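DisA protein (Sorangium cellulosum, PDB 6CCA) acts as a carbon methyltransferase of the disorazol polyketide assembly line, probably adding two methyl groups to one carbon to give a gem-dimethyl unit. Local coordinates at residues 40-45 with 388-393; 85-90 with 121-126; 159-164 with 177-182; 254-259 with 278-283. All blocks are in the same frame, centred on the assembly; numbering follows the deposited sequence.

How the interactions relate
Interactions 1 and 4 reach the same mixed sheet, that of the methyltransferase fold: 40-45 packs beside the end of strand 387-389, whereas 254-259 with 278-283 pairs two parallel strands; their centres lie about 29 Å apart. Interactions 2 and 3 belong elsewhere, to a small three-stranded antiparallel sheet and to the helices 152-163 and 175-179, with centres about 29 Å apart. Along the chain, interactions 2, 3 and 4 follow in series, and all fall between the two segments of interaction 1, which therefore brings an N-terminal helix end back to the C-terminal part. Interactions 2 and 4 lie farthest apart, about 50 Å between centres, so the four contacts sample separate regions of the chain.

Interaction 1 of 4, residues 40-45 with 388-393; sequences RIQPGL and APLQHS
Q42 grips the backbone of Q391 through both ends of its side-chain amide. Its OE1 accepts from Q391 N at 2.8 Å, with the donor in the carbonyl plane and on a lone pair, and the N-H points almost straight at it (170°). Its NE2 donates to Q391 O at the same length, 2.8 Å, and that oxygen lies in the amide plane of Q42. A bend at chi2 (54°) turns the edge carrying OE1 and NE2 to the Q391 backbone. NE2 also donates to P43 O (2.9 Å), again close to the amide plane. One water completes the polar set: it donates to Q42 OE1 at 2.7 Å and to Q391 OE1 at 2.9 Å, tying the two glutamine side chains together.

Apolar packing lies to one side of these bonds, where I41 CG2 meets L390 CD1 at 3.9 Å, the two side chains crossing at about a right angle. A separate van der Waals contact sets P43 CG obliquely against the H392 ring, 3.6 Å from H392 NE2. That nitrogen is hydrogen-bonded to H200 of helix 196-216, and L204 of the same helix touches P43, L390 and H392.

With three backbone atoms and a water bonded to its amide, Q42 probably has a fixed orientation, since flipping it would set NE2 against Q391 N and OE1 against two carbonyl oxygens. The joint is thus directional and polar, with apolar packing beside it.

Interaction 2 of 4, residues 85-90 with 121-126; sequences AESAAT and EGDRLF
D123 faces S87, A88 and A89 across the contact, and its side chain links the turn to the start of helix 88-95. CB leads off with CG anti to the backbone N (chi1 177°), which carries the carboxylate toward the first turn of that helix. CG comes within 3.5 Å of S87 OG. Of the two oxygens, OD2 accepts from S87 OG at 2.8 Å and OD1 accepts from A89 N at 2.9 Å, both on syn lone pairs, so each carboxylate oxygen has a bond. S87 OG in turn accepts from T90 N, the N-cap bond of the helix, and D123 probably helps to position the capping residue.

The D123 backbone joins in as well, its O taking A88 N at 3.0 Å. Beyond it, E86 and L125 form an antiparallel hydrogen-bonded pair, with E86 N to L125 O and L125 N to E86 O both 2.9 Å. L125 CD1 packs on A88 CA at 3.6 Å, and A85 CB sits over one face of the R124 guanidinium.

A type II' turn from E121 to R124 closes the hairpin of 118-121 and 124-127, whose second strand pairs with 85-87. A strand, two helices and a hairpin, with sheet order 1-3-2, is consistent with a winged-helix fold.

Interaction 3 of 4, residues 159-164 with 177-182; sequences WACYRR and DVLFPQ
V178 meets A160, C161 and R164 by virtue of its first torsion: at chi1 179°, CG1 lies anti to the backbone N and points at the end of helix 152-163, while CG2 turns to R164. The arginine side chain is folded back on itself: bends at chi2 (-73°) and chi3 (-57°) bring the guanidinium round so that V178 CG2 lies over one of its faces.

The distances show modest, unbonded packing. V178 CG1 is 3.6 Å from A160 O and 4.1 Å from C161 CA. V178 CG2 is 4.1 Å from R164 CB and 4.2 Å from R164 NH1. Alongside, C161 SG and L179 CD2 touch at 3.6 Å, an apolar pair that extends the valine contact along the helix. No hydrogen bond crosses between the segments; the polar end of R164 instead forms a salt bridge through NE to E167, which probably helps hold the folded side chain.

The contact joins the C-terminal end of helix 152-163 to the short helix 175-179, with helix 165-169 between them in sequence. L187 touches A160 and V173 touches R164, while W159 and Y162 pack against helix 55-75, which both reach at L68, and W159 also meets helix 135-146.

Interaction 4 of 4, residues 254-259 with 278-283; sequences EYFYTD and FVTFQP
F281 and Y257 interlock across these parallel strands. F281 CE2 rests over one face of the Y257 ring, 3.7 Å above the plane, and F281 CD2 approaches Y257 CG at 3.6 Å; with planes at 43°, the rings neither stack nor meet edge to face. Y257 CG stands anti to its backbone N (chi1 -178°) and F281 CG beside its own, which brings the two rings together. V279 CG1 is the bump that fills the hollow between Y257 CB, 3.6 Å away, and a face of the F281 ring. Farther along, the edge of the F278 ring meets Y255 CB at 4.0 Å.

The opposite face carries F256 and T280, with Q282 alongside. T280 CB sits over the F256 ring, 3.9 Å from its centroid and only 14° off the normal, a CH-pi contact, while T280 CG2 approaches F256 CE2 at 3.5 Å. Q282 OE1 comes in at the ring edge, in plane, 3.6 Å from F256 CE2. Q282 NE2 is bonded to Q293 O, and F300 packs edge-to-face on F256.

Between the two faces runs a ladder of four backbone bonds, T280 N to Y255 O the shortest at 2.8 Å. Strands 253-257 and 279-281, with helix 262-272 between them, make a beta-alpha-beta unit of the methyltransferase domain. Since the ladder pairs backbone polar groups and the Y255 and Y257 hydroxyls bond to E230 and the G234 carbonyl, the side-chain part rests mostly on shape and van der Waals packing.

Interaction 1 of 4, residues 40-45 with 388-393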
loop_
_atom_site.group_PDB
_atom_site.type_symbol
_atom_site.label_atom_id
_atom_site.label_comp_id
_atom_site.label_asym_id
_atom_site.label_seq_id
_atom_site.Cartn_x
_atom_site.Cartn_y
_atom_site.Cartn_z
ATOM N N ARG A 40 19.901 -13.663 0.043
ATOM C CA ARG A 40 20.648 -12.545 -0.456
ATOM C C ARG A 40 19.851 -11.241 -0.365
ATOM O O ARG A 40 20.416 -10.186 -0.545
ATOM C CB ARG A 40 21.032 -12.765 -1.907
ATOM C CG ARG A 40 22.007 -13.935 -2.088
ATOM C CD ARG A 40 22.286 -14.294 -3.536
ATOM N NE ARG A 40 23.276 -15.418 -3.615
ATOM C CZ ARG A 40 23.097 -16.641 -4.170
ATOM N NH1 ARG A 40 21.970 -16.999 -4.769
ATOM N NH2 ARG A 40 24.092 -17.542 -4.149
ATOM N N ILE A 41 18.544 -11.338 -0.098
ATOM C CA ILE A 41 17.665 -10.133 -0.029
ATOM C C ILE A 41 17.291 -9.822 1.428
ATOM O O ILE A 41 17.177 -8.664 1.796
ATOM C CB ILE A 41 16.411 -10.379 -0.903
ATOM C CG1 ILE A 41 16.795 -10.618 -2.369
ATOM C CG2 ILE A 41 15.381 -9.260 -0.768
ATOM C CD1 ILE A 41 15.678 -11.277 -3.143
ATOM N N GLN A 42 17.058 -10.878 2.199
ATOM C CA GLN A 42 16.673 -10.749 3.603
ATOM C C GLN A 42 17.559 -9.772 4.334
ATOM O O GLN A 42 18.780 -9.944 4.400
ATOM C CB GLN A 42 16.783 -12.112 4.279
ATOM C CG GLN A 42 16.500 -12.161 5.757
ATOM C CD GLN A 42 15.170 -11.571 6.160
ATOM O OE1 GLN A 42 14.108 -11.969 5.687
ATOM N NE2 GLN A 42 15.233 -10.619 7.072
ATOM N N PRO A 43 16.966 -8.723 4.920
ATOM C CA PRO A 43 17.810 -7.826 5.682
ATOM C C PRO A 43 18.432 -8.545 6.910
ATOM O O PRO A 43 17.765 -9.337 7.570
ATOM C CB PRO A 43 16.851 -6.734 6.150
ATOM C CG PRO A 43 15.513 -7.168 5.853
ATOM C CD PRO A 43 15.587 -8.251 4.812
ATOM N N GLY A 44 19.652 -8.166 7.231
ATOM C CA GLY A 44 20.291 -8.646 8.446
ATOM C C GLY A 44 19.817 -7.964 9.729
ATOM O O GLY A 44 19.034 -7.007 9.711
ATOM N N LEU A 45 20.369 -8.411 10.863
ATOM C CA LEU A 45 19.869 -7.973 12.147
ATOM C C LEU A 45 20.045 -6.504 12.337
ATOM O O LEU A 45 19.165 -5.850 12.890
ATOM C CB LEU A 45 20.523 -8.786 13.302
ATOM C CG LEU A 45 20.111 -8.466 14.763
ATOM C CD1 LEU A 45 18.617 -8.442 14.982
ATOM C CD2 LEU A 45 20.752 -9.482 15.742
ATOM N N ALA A 388 7.749 -15.833 0.250
ATOM C CA ALA A 388 8.615 -15.252 1.270
ATOM C C ALA A 388 8.282 -13.822 1.651
ATOM O O ALA A 388 8.804 -12.867 1.054
ATOM C CB ALA A 388 10.070 -15.379 0.868
ATOM N N PRO A 389 7.418 -13.648 2.663
ATOM C CA PRO A 389 7.334 -12.376 3.305
ATOM C C PRO A 389 8.639 -12.223 4.045
ATOM O O PRO A 389 9.072 -13.174 4.776
ATOM C CB PRO A 389 6.158 -12.513 4.250
ATOM C CG PRO A 389 5.465 -13.760 3.880
ATOM C CD PRO A 389 6.510 -14.636 3.242
ATOM N N LEU A 390 9.321 -11.127 3.838
ATOM C CA LEU A 390 10.659 -10.982 4.429
ATOM C C LEU A 390 10.524 -10.850 5.969
ATOM O O LEU A 390 9.456 -10.505 6.471
ATOM C CB LEU A 390 11.415 -9.864 3.789
ATOM C CG LEU A 390 11.757 -10.114 2.324
ATOM C CD1 LEU A 390 12.435 -8.909 1.756
ATOM C CD2 LEU A 390 12.630 -11.376 2.202
ATOM N N GLN A 391 11.577 -11.194 6.701
ATOM C CA GLN A 391 11.496 -11.238 8.170
ATOM C C GLN A 391 12.014 -9.930 8.717
ATOM O O GLN A 391 13.047 -9.442 8.285
ATOM C CB GLN A 391 12.384 -12.412 8.703
ATOM C CG GLN A 391 11.945 -13.739 8.203
ATOM C CD GLN A 391 12.908 -14.843 8.666
ATOM O OE1 GLN A 391 13.740 -15.380 7.875
ATOM N NE2 GLN A 391 12.840 -15.155 9.965
ATOM N N HIS A 392 11.301 -9.374 9.688
ATOM C CA HIS A 392 11.681 -8.148 10.365
ATOM C C HIS A 392 11.466 -8.272 11.839
ATOM O O HIS A 392 10.678 -7.547 12.456
ATOM C CB HIS A 392 10.898 -6.939 9.807
ATOM C CG HIS A 392 11.317 -6.579 8.426
ATOM N ND1 HIS A 392 10.769 -7.194 7.330
ATOM C CD2 HIS A 392 12.241 -5.727 7.956
ATOM C CE1 HIS A 392 11.349 -6.730 6.240
ATOM N NE2 HIS A 392 12.237 -5.833 6.591
ATOM N N SER A 393 12.169 -9.237 12.438
ATOM C CA SER A 393 11.960 -9.479 13.897
ATOM C C SER A 393 13.259 -9.587 14.679
ATOM O O SER A 393 14.299 -10.019 14.157
ATOM C CB SER A 393 11.049 -10.707 14.134
ATOM O OG SER A 393 11.582 -11.814 13.484
HETATM O O HOH W 1 13.916 -14.568 5.068
#

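Interaction 2 of 4, residues 85-90 with 121-126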
loop_
_atom_site.group_PDB
_atom_site.type_symbol
_atom_site.label_atom_id
_atom_site.label_comp_id
_atom_site.label_asym_id
_atom_site.label_seq_id
_atom_site.Cartn_x
_atom_site.Cartn_y
_atom_site.Cartn_z
ATOM N N ALA A 85 -25.616 9.497 24.589
ATOM C CA ALA A 85 -25.884 8.322 23.802
ATOM C C ALA A 85 -26.464 8.763 22.497
ATOM O O ALA A 85 -27.196 9.749 22.430
ATOM C CB ALA A 85 -26.801 7.356 24.546
ATOM N N GLU A 86 -26.088 8.071 21.439
ATOM C CA GLU A 86 -26.537 8.423 20.087
ATOM C C GLU A 86 -26.907 7.135 19.391
ATOM O O GLU A 86 -26.439 6.062 19.752
ATOM C CB GLU A 86 -25.390 9.037 19.257
ATOM C CG GLU A 86 -24.670 10.265 19.832
ATOM C CD GLU A 86 -25.450 11.526 19.583
ATOM O OE1 GLU A 86 -26.345 11.482 18.700
ATOM O OE2 GLU A 86 -25.183 12.537 20.280
ATOM N N SER A 87 -27.784 7.256 18.421
ATOM C CA SER A 87 -27.934 6.235 17.440
ATOM C C SER A 87 -26.895 6.501 16.327
ATOM O O SER A 87 -26.931 7.549 15.701
ATOM C CB SER A 87 -29.334 6.292 16.850
ATOM O OG SER A 87 -29.341 5.793 15.525
ATOM N N ALA A 88 -26.056 5.497 16.058
ATOM C CA ALA A 88 -25.167 5.466 14.897
ATOM C C ALA A 88 -25.880 5.819 13.600
ATOM O O ALA A 88 -25.392 6.658 12.827
ATOM C CB ALA A 88 -24.502 4.107 14.768
ATOM N N ALA A 89 -27.044 5.205 13.367
ATOM C CA ALA A 89 -27.784 5.453 12.142
ATOM C C ALA A 89 -28.276 6.895 12.085
ATOM O O ALA A 89 -28.164 7.545 11.026
ATOM C CB ALA A 89 -28.932 4.468 11.996
ATOM N N THR A 90 -28.760 7.407 13.213
ATOM C CA THR A 90 -29.248 8.771 13.270
ATOM C C THR A 90 -28.141 9.796 13.108
ATOM O O THR A 90 -28.256 10.764 12.342
ATOM C CB THR A 90 -29.894 9.056 14.627
ATOM O OG1 THR A 90 -30.969 8.141 14.818
ATOM C CG2 THR A 90 -30.426 10.466 14.670
ATOM N N GLU A 121 -23.123 -0.830 21.460
ATOM C CA GLU A 121 -24.016 -1.948 21.727
ATOM C C GLU A 121 -25.024 -1.909 20.583
ATOM O O GLU A 121 -25.978 -1.154 20.587
ATOM C CB GLU A 121 -24.678 -1.710 23.097
ATOM C CG GLU A 121 -25.055 -2.956 23.809
ATOM C CD GLU A 121 -25.951 -2.641 25.003
ATOM O OE1 GLU A 121 -26.965 -3.328 25.100
ATOM O OE2 GLU A 121 -25.649 -1.689 25.797
ATOM N N GLY A 122 -24.737 -2.644 19.514
ATOM C CA GLY A 122 -25.555 -2.509 18.322
ATOM C C GLY A 122 -25.507 -1.090 17.810
ATOM O O GLY A 122 -24.426 -0.514 17.738
ATOM N N ASP A 123 -26.652 -0.493 17.519
ATOM C CA ASP A 123 -26.740 0.856 17.009
ATOM C C ASP A 123 -26.463 1.906 18.053
ATOM O O ASP A 123 -26.434 3.058 17.756
ATOM C CB ASP A 123 -28.129 1.084 16.431
ATOM C CG ASP A 123 -28.352 2.473 15.942
ATOM O OD1 ASP A 123 -27.839 2.849 14.892
ATOM O OD2 ASP A 123 -29.080 3.195 16.578
ATOM N N ARG A 124 -26.276 1.487 19.286
ATOM C CA ARG A 124 -26.151 2.420 20.373
ATOM C C ARG A 124 -24.738 2.790 20.782
ATOM O O ARG A 124 -23.963 1.975 21.193
ATOM C CB ARG A 124 -26.935 1.964 21.591
ATOM C CG ARG A 124 -26.841 2.952 22.707
ATOM C CD ARG A 124 -27.919 2.780 23.735
ATOM N NE ARG A 124 -27.347 3.052 25.032
ATOM C CZ ARG A 124 -27.718 4.011 25.849
ATOM N NH1 ARG A 124 -28.757 4.786 25.580
ATOM N NH2 ARG A 124 -27.059 4.150 26.972
ATOM N N LEU A 125 -24.480 4.080 20.710
ATOM C CA LEU A 125 -23.205 4.663 21.010
ATOM C C LEU A 125 -23.257 5.424 22.314
ATOM O O LEU A 125 -24.132 6.187 22.517
ATOM C CB LEU A 125 -22.824 5.615 19.889
ATOM C CG LEU A 125 -22.926 5.049 18.495
ATOM C CD1 LEU A 125 -22.649 6.081 17.433
ATOM C CD2 LEU A 125 -22.052 3.833 18.326
ATOM N N PHE A 126 -22.305 5.197 23.175
ATOM C CA PHE A 126 -22.270 5.835 24.458
ATOM C C PHE A 126 -20.879 6.397 24.637
ATOM O O PHE A 126 -19.876 5.650 24.580
ATOM C CB PHE A 126 -22.535 4.827 25.577
ATOM C CG PHE A 126 -22.679 5.476 26.933
ATOM C CD1 PHE A 126 -23.750 6.305 27.196
ATOM C CD2 PHE A 126 -21.740 5.263 27.922
ATOM C CE1 PHE A 126 -23.873 6.902 28.458
ATOM C CE2 PHE A 126 -21.838 5.876 29.147
ATOM C CZ PHE A 126 -22.922 6.656 29.430
#

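Interaction 3 of 4, residues 159-164 with 177-182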
loop_
_atom_site.group_PDB
_atom_site.type_symbol
_atom_site.label_atom_id
_atom_site.label_comp_id
_atom_site.label_asym_id
_atom_site.label_seq_id
_atom_site.Cartn_x
_atom_site.Cartn_y
_atom_site.Cartn_z
ATOM N N TRP A 159 -2.796 15.887 9.446
ATOM C CA TRP A 159 -3.207 17.261 9.802
ATOM C C TRP A 159 -3.864 17.994 8.647
ATOM O O TRP A 159 -4.907 18.611 8.826
ATOM C CB TRP A 159 -2.039 18.075 10.389
ATOM C CG TRP A 159 -2.515 19.290 11.131
ATOM C CD1 TRP A 159 -2.466 20.587 10.694
ATOM C CD2 TRP A 159 -3.256 19.301 12.353
ATOM N NE1 TRP A 159 -3.080 21.400 11.625
ATOM C CE2 TRP A 159 -3.596 20.635 12.628
ATOM C CE3 TRP A 159 -3.627 18.314 13.247
ATOM C CZ2 TRP A 159 -4.243 21.016 13.798
ATOM C CZ3 TRP A 159 -4.319 18.670 14.379
ATOM C CH2 TRP A 159 -4.604 20.021 14.662
ATOM N N ALA A 160 -3.378 17.792 7.417
ATOM C CA ALA A 160 -4.027 18.384 6.245
ATOM C C ALA A 160 -5.441 17.804 6.055
ATOM O O ALA A 160 -6.387 18.518 5.718
ATOM C CB ALA A 160 -3.162 18.192 4.983
ATOM N N CYS A 161 -5.598 16.518 6.281
ATOM C CA CYS A 161 -6.905 15.888 6.142
ATOM C C CYS A 161 -7.808 16.408 7.278
ATOM O O CYS A 161 -8.955 16.749 7.046
ATOM C CB CYS A 161 -6.800 14.375 6.263
ATOM S SG CYS A 161 -6.039 13.609 4.791
ATOM N N TYR A 162 -7.260 16.426 8.507
ATOM C CA TYR A 162 -7.979 16.917 9.706
ATOM C C TYR A 162 -8.656 18.265 9.455
ATOM O O TYR A 162 -9.883 18.489 9.695
ATOM C CB TYR A 162 -7.061 16.992 10.926
ATOM C CG TYR A 162 -7.683 17.876 11.986
ATOM C CD1 TYR A 162 -8.705 17.416 12.756
ATOM C CD2 TYR A 162 -7.256 19.163 12.193
ATOM C CE1 TYR A 162 -9.335 18.221 13.690
ATOM C CE2 TYR A 162 -7.889 20.009 13.096
ATOM C CZ TYR A 162 -8.924 19.530 13.859
ATOM O OH TYR A 162 -9.597 20.334 14.761
ATOM N N ARG A 163 -7.862 19.166 8.907
ATOM C CA ARG A 163 -8.395 20.512 8.659
ATOM C C ARG A 163 -9.589 20.549 7.752
ATOM O O ARG A 163 -10.400 21.512 7.843
ATOM C CB ARG A 163 -7.290 21.459 8.194
ATOM C CG ARG A 163 -6.197 21.687 9.222
ATOM C CD ARG A 163 -5.137 22.696 8.749
ATOM N NE ARG A 163 -5.673 24.054 8.842
ATOM C CZ ARG A 163 -5.794 24.892 7.854
ATOM N NH1 ARG A 163 -5.372 24.565 6.648
ATOM N NH2 ARG A 163 -6.282 26.147 8.094
ATOM N N ARG A 164 -9.744 19.590 6.843
ATOM C CA ARG A 164 -10.856 19.601 5.946
ATOM C C ARG A 164 -11.774 18.467 6.142
ATOM O O ARG A 164 -12.631 18.162 5.247
ATOM C CB ARG A 164 -10.316 19.525 4.497
ATOM C CG ARG A 164 -9.296 20.590 4.199
ATOM C CD ARG A 164 -9.930 21.930 4.076
ATOM N NE ARG A 164 -10.987 21.992 3.056
ATOM C CZ ARG A 164 -10.774 22.110 1.740
ATOM N NH1 ARG A 164 -9.561 22.120 1.222
ATOM N NH2 ARG A 164 -11.811 22.237 0.933
ATOM N N ASP A 177 -8.277 16.452 -3.969
ATOM C CA ASP A 177 -7.967 17.903 -3.773
ATOM C C ASP A 177 -7.243 18.224 -2.441
ATOM O O ASP A 177 -6.515 19.217 -2.290
ATOM C CB ASP A 177 -9.225 18.725 -3.764
ATOM C CG ASP A 177 -9.941 18.754 -5.125
ATOM O OD1 ASP A 177 -9.435 18.155 -6.100
ATOM O OD2 ASP A 177 -11.025 19.368 -5.149
ATOM N N VAL A 178 -7.481 17.397 -1.439
ATOM C CA VAL A 178 -6.804 17.608 -0.161
ATOM C C VAL A 178 -5.496 16.807 -0.101
ATOM O O VAL A 178 -4.464 17.288 0.387
ATOM C CB VAL A 178 -7.751 17.189 0.970
ATOM C CG1 VAL A 178 -7.071 17.380 2.325
ATOM C CG2 VAL A 178 -9.057 17.974 0.880
ATOM N N LEU A 179 -5.541 15.554 -0.563
ATOM C CA LEU A 179 -4.338 14.702 -0.558
ATOM C C LEU A 179 -3.318 15.126 -1.630
ATOM O O LEU A 179 -2.120 14.947 -1.448
ATOM C CB LEU A 179 -4.723 13.243 -0.806
ATOM C CG LEU A 179 -5.692 12.638 0.189
ATOM C CD1 LEU A 179 -6.210 11.318 -0.390
ATOM C CD2 LEU A 179 -4.967 12.428 1.513
ATOM N N PHE A 180 -3.808 15.711 -2.732
ATOM C CA PHE A 180 -2.931 16.274 -3.789
ATOM C C PHE A 180 -3.216 17.767 -3.968
ATOM O O PHE A 180 -3.909 18.177 -4.896
ATOM C CB PHE A 180 -3.189 15.503 -5.085
ATOM C CG PHE A 180 -2.912 14.026 -4.973
ATOM C CD1 PHE A 180 -1.608 13.543 -5.068
ATOM C CD2 PHE A 180 -3.936 13.132 -4.744
ATOM C CE1 PHE A 180 -1.343 12.200 -4.968
ATOM C CE2 PHE A 180 -3.688 11.785 -4.639
ATOM C CZ PHE A 180 -2.390 11.313 -4.751
ATOM N N PRO A 181 -2.701 18.596 -3.056
ATOM C CA PRO A 181 -3.188 19.978 -3.085
ATOM C C PRO A 181 -2.699 20.685 -4.323
ATOM O O PRO A 181 -1.506 20.588 -4.672
ATOM C CB PRO A 181 -2.582 20.629 -1.851
ATOM C CG PRO A 181 -1.536 19.646 -1.328
ATOM C CD PRO A 181 -1.941 18.285 -1.831
ATOM N N GLN A 182 -3.630 21.338 -4.993
ATOM C CA GLN A 182 -3.346 22.012 -6.248
ATOM C C GLN A 182 -2.672 21.082 -7.203
ATOM O O GLN A 182 -1.791 21.503 -7.930
ATOM C CB GLN A 182 -2.445 23.210 -6.033
ATOM C CG GLN A 182 -3.210 24.427 -5.614
ATOM C CD GLN A 182 -3.346 24.522 -4.123
ATOM O OE1 GLN A 182 -2.435 24.147 -3.373
ATOM N NE2 GLN A 182 -4.486 25.022 -3.677
#

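Interaction 4 of 4, residues 254-259 with 278-283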
loop_
_atom_site.group_PDB
_atom_site.type_symbol
_atom_site.label_atom_id
_atom_site.label_comp_id
_atom_site.label_asym_id
_atom_site.label_seq_id
_atom_site.Cartn_x
_atom_site.Cartn_y
_atom_site.Cartn_z
ATOM N N GLU A 254 14.187 -4.988 -20.416
ATOM C CA GLU A 254 13.035 -4.168 -20.768
ATOM C C GLU A 254 12.138 -3.966 -19.522
ATOM O O GLU A 254 11.768 -4.942 -18.862
ATOM C CB GLU A 254 12.187 -4.810 -21.816
ATOM C CG GLU A 254 12.857 -5.347 -23.029
ATOM C CD GLU A 254 11.847 -6.150 -23.802
ATOM O OE1 GLU A 254 11.702 -7.415 -23.573
ATOM O OE2 GLU A 254 11.094 -5.434 -24.472
ATOM N N TYR A 255 11.742 -2.730 -19.241
ATOM C CA TYR A 255 10.914 -2.437 -18.117
ATOM C C TYR A 255 9.598 -1.782 -18.601
ATOM O O TYR A 255 9.610 -0.824 -19.364
ATOM C CB TYR A 255 11.677 -1.527 -17.197
ATOM C CG TYR A 255 11.073 -1.239 -15.851
ATOM C CD1 TYR A 255 10.024 -0.336 -15.678
ATOM C CD2 TYR A 255 11.614 -1.832 -14.706
ATOM C CE1 TYR A 255 9.492 -0.062 -14.410
ATOM C CE2 TYR A 255 11.098 -1.600 -13.444
ATOM C CZ TYR A 255 10.048 -0.700 -13.278
ATOM O OH TYR A 255 9.570 -0.486 -11.984
ATOM N N PHE A 256 8.475 -2.372 -18.233
ATOM C CA PHE A 256 7.181 -1.837 -18.562
ATOM C C PHE A 256 6.621 -1.034 -17.380
ATOM O O PHE A 256 6.263 -1.567 -16.308
ATOM C CB PHE A 256 6.235 -2.949 -18.953
ATOM C CG PHE A 256 6.415 -3.436 -20.369
ATOM C CD1 PHE A 256 7.546 -4.173 -20.727
ATOM C CD2 PHE A 256 5.475 -3.127 -21.340
ATOM C CE1 PHE A 256 7.740 -4.596 -22.050
ATOM C CE2 PHE A 256 5.641 -3.581 -22.669
ATOM C CZ PHE A 256 6.792 -4.254 -23.021
ATOM N N TYR A 257 6.558 0.281 -17.594
ATOM C CA TYR A 257 5.921 1.239 -16.702
ATOM C C TYR A 257 4.419 1.322 -17.050
ATOM O O TYR A 257 4.067 1.789 -18.140
ATOM C CB TYR A 257 6.634 2.593 -16.881
ATOM C CG TYR A 257 6.170 3.741 -16.004
ATOM C CD1 TYR A 257 4.899 4.233 -16.042
ATOM C CD2 TYR A 257 7.047 4.357 -15.148
ATOM C CE1 TYR A 257 4.510 5.318 -15.241
ATOM C CE2 TYR A 257 6.668 5.449 -14.404
ATOM C CZ TYR A 257 5.401 5.915 -14.469
ATOM O OH TYR A 257 5.076 6.986 -13.642
ATOM N N THR A 258 3.560 0.808 -16.181
ATOM C CA THR A 258 2.146 0.691 -16.484
ATOM C C THR A 258 1.328 1.193 -15.356
ATOM O O THR A 258 1.814 1.272 -14.208
ATOM C CB THR A 258 1.680 -0.762 -16.828
ATOM O OG1 THR A 258 1.487 -1.502 -15.650
ATOM C CG2 THR A 258 2.624 -1.441 -17.742
ATOM N N ASP A 259 0.099 1.663 -15.703
ATOM C CA ASP A 259 -0.875 2.115 -14.732
ATOM C C ASP A 259 -2.230 2.023 -15.387
ATOM O O ASP A 259 -2.336 2.020 -16.613
ATOM C CB ASP A 259 -0.628 3.589 -14.362
ATOM C CG ASP A 259 -1.389 3.992 -13.118
ATOM O OD1 ASP A 259 -0.865 3.713 -12.021
ATOM O OD2 ASP A 259 -2.504 4.583 -13.244
ATOM N N PHE A 278 15.256 2.045 -22.124
ATOM C CA PHE A 278 14.779 0.664 -21.966
ATOM C C PHE A 278 13.286 0.498 -21.441
ATOM O O PHE A 278 12.791 -0.633 -21.298
ATOM C CB PHE A 278 15.766 -0.128 -21.101
ATOM C CG PHE A 278 15.921 0.386 -19.693
ATOM C CD1 PHE A 278 16.879 1.332 -19.386
ATOM C CD2 PHE A 278 15.136 -0.081 -18.665
ATOM C CE1 PHE A 278 17.075 1.806 -18.093
ATOM C CE2 PHE A 278 15.309 0.400 -17.351
ATOM C CZ PHE A 278 16.284 1.335 -17.052
ATOM N N VAL A 279 12.647 1.593 -21.051
ATOM C CA VAL A 279 11.287 1.549 -20.504
ATOM C C VAL A 279 10.260 1.737 -21.589
ATOM O O VAL A 279 10.458 2.630 -22.448
ATOM C CB VAL A 279 11.101 2.650 -19.473
ATOM C CG1 VAL A 279 9.661 2.637 -18.918
ATOM C CG2 VAL A 279 12.200 2.540 -18.402
ATOM N N THR A 280 9.224 0.874 -21.590
ATOM C CA THR A 280 8.019 0.986 -22.385
ATOM C C THR A 280 6.898 1.451 -21.468
ATOM O O THR A 280 6.738 0.939 -20.380
ATOM C CB THR A 280 7.725 -0.363 -23.050
ATOM O OG1 THR A 280 8.807 -0.641 -23.911
ATOM C CG2 THR A 280 6.422 -0.406 -23.891
ATOM N N PHE A 281 6.125 2.428 -21.899
ATOM C CA PHE A 281 5.078 2.996 -21.092
ATOM C C PHE A 281 3.774 2.615 -21.752
ATOM O O PHE A 281 3.568 2.897 -22.973
ATOM C CB PHE A 281 5.238 4.527 -21.072
ATOM C CG PHE A 281 6.524 5.001 -20.518
ATOM C CD1 PHE A 281 7.678 5.018 -21.242
ATOM C CD2 PHE A 281 6.582 5.402 -19.183
ATOM C CE1 PHE A 281 8.866 5.445 -20.672
ATOM C CE2 PHE A 281 7.761 5.817 -18.648
ATOM C CZ PHE A 281 8.902 5.854 -19.375
ATOM N N GLN A 282 2.884 1.969 -20.996
ATOM C CA GLN A 282 1.659 1.365 -21.562
ATOM C C GLN A 282 0.629 1.208 -20.461
ATOM O O GLN A 282 0.941 0.659 -19.386
ATOM C CB GLN A 282 2.020 -0.035 -22.115
ATOM C CG GLN A 282 0.960 -0.747 -22.951
ATOM C CD GLN A 282 1.538 -1.927 -23.793
ATOM O OE1 GLN A 282 2.728 -1.990 -24.085
ATOM N NE2 GLN A 282 0.669 -2.840 -24.187
ATOM N N PRO A 283 -0.616 1.618 -20.712
ATOM C CA PRO A 283 -1.658 1.433 -19.729
ATOM C C PRO A 283 -1.959 -0.076 -19.467
ATOM O O PRO A 283 -1.841 -0.879 -20.358
ATOM C CB PRO A 283 -2.869 2.136 -20.318
ATOM C CG PRO A 283 -2.389 2.910 -21.450
ATOM C CD PRO A 283 -1.044 2.430 -21.891
#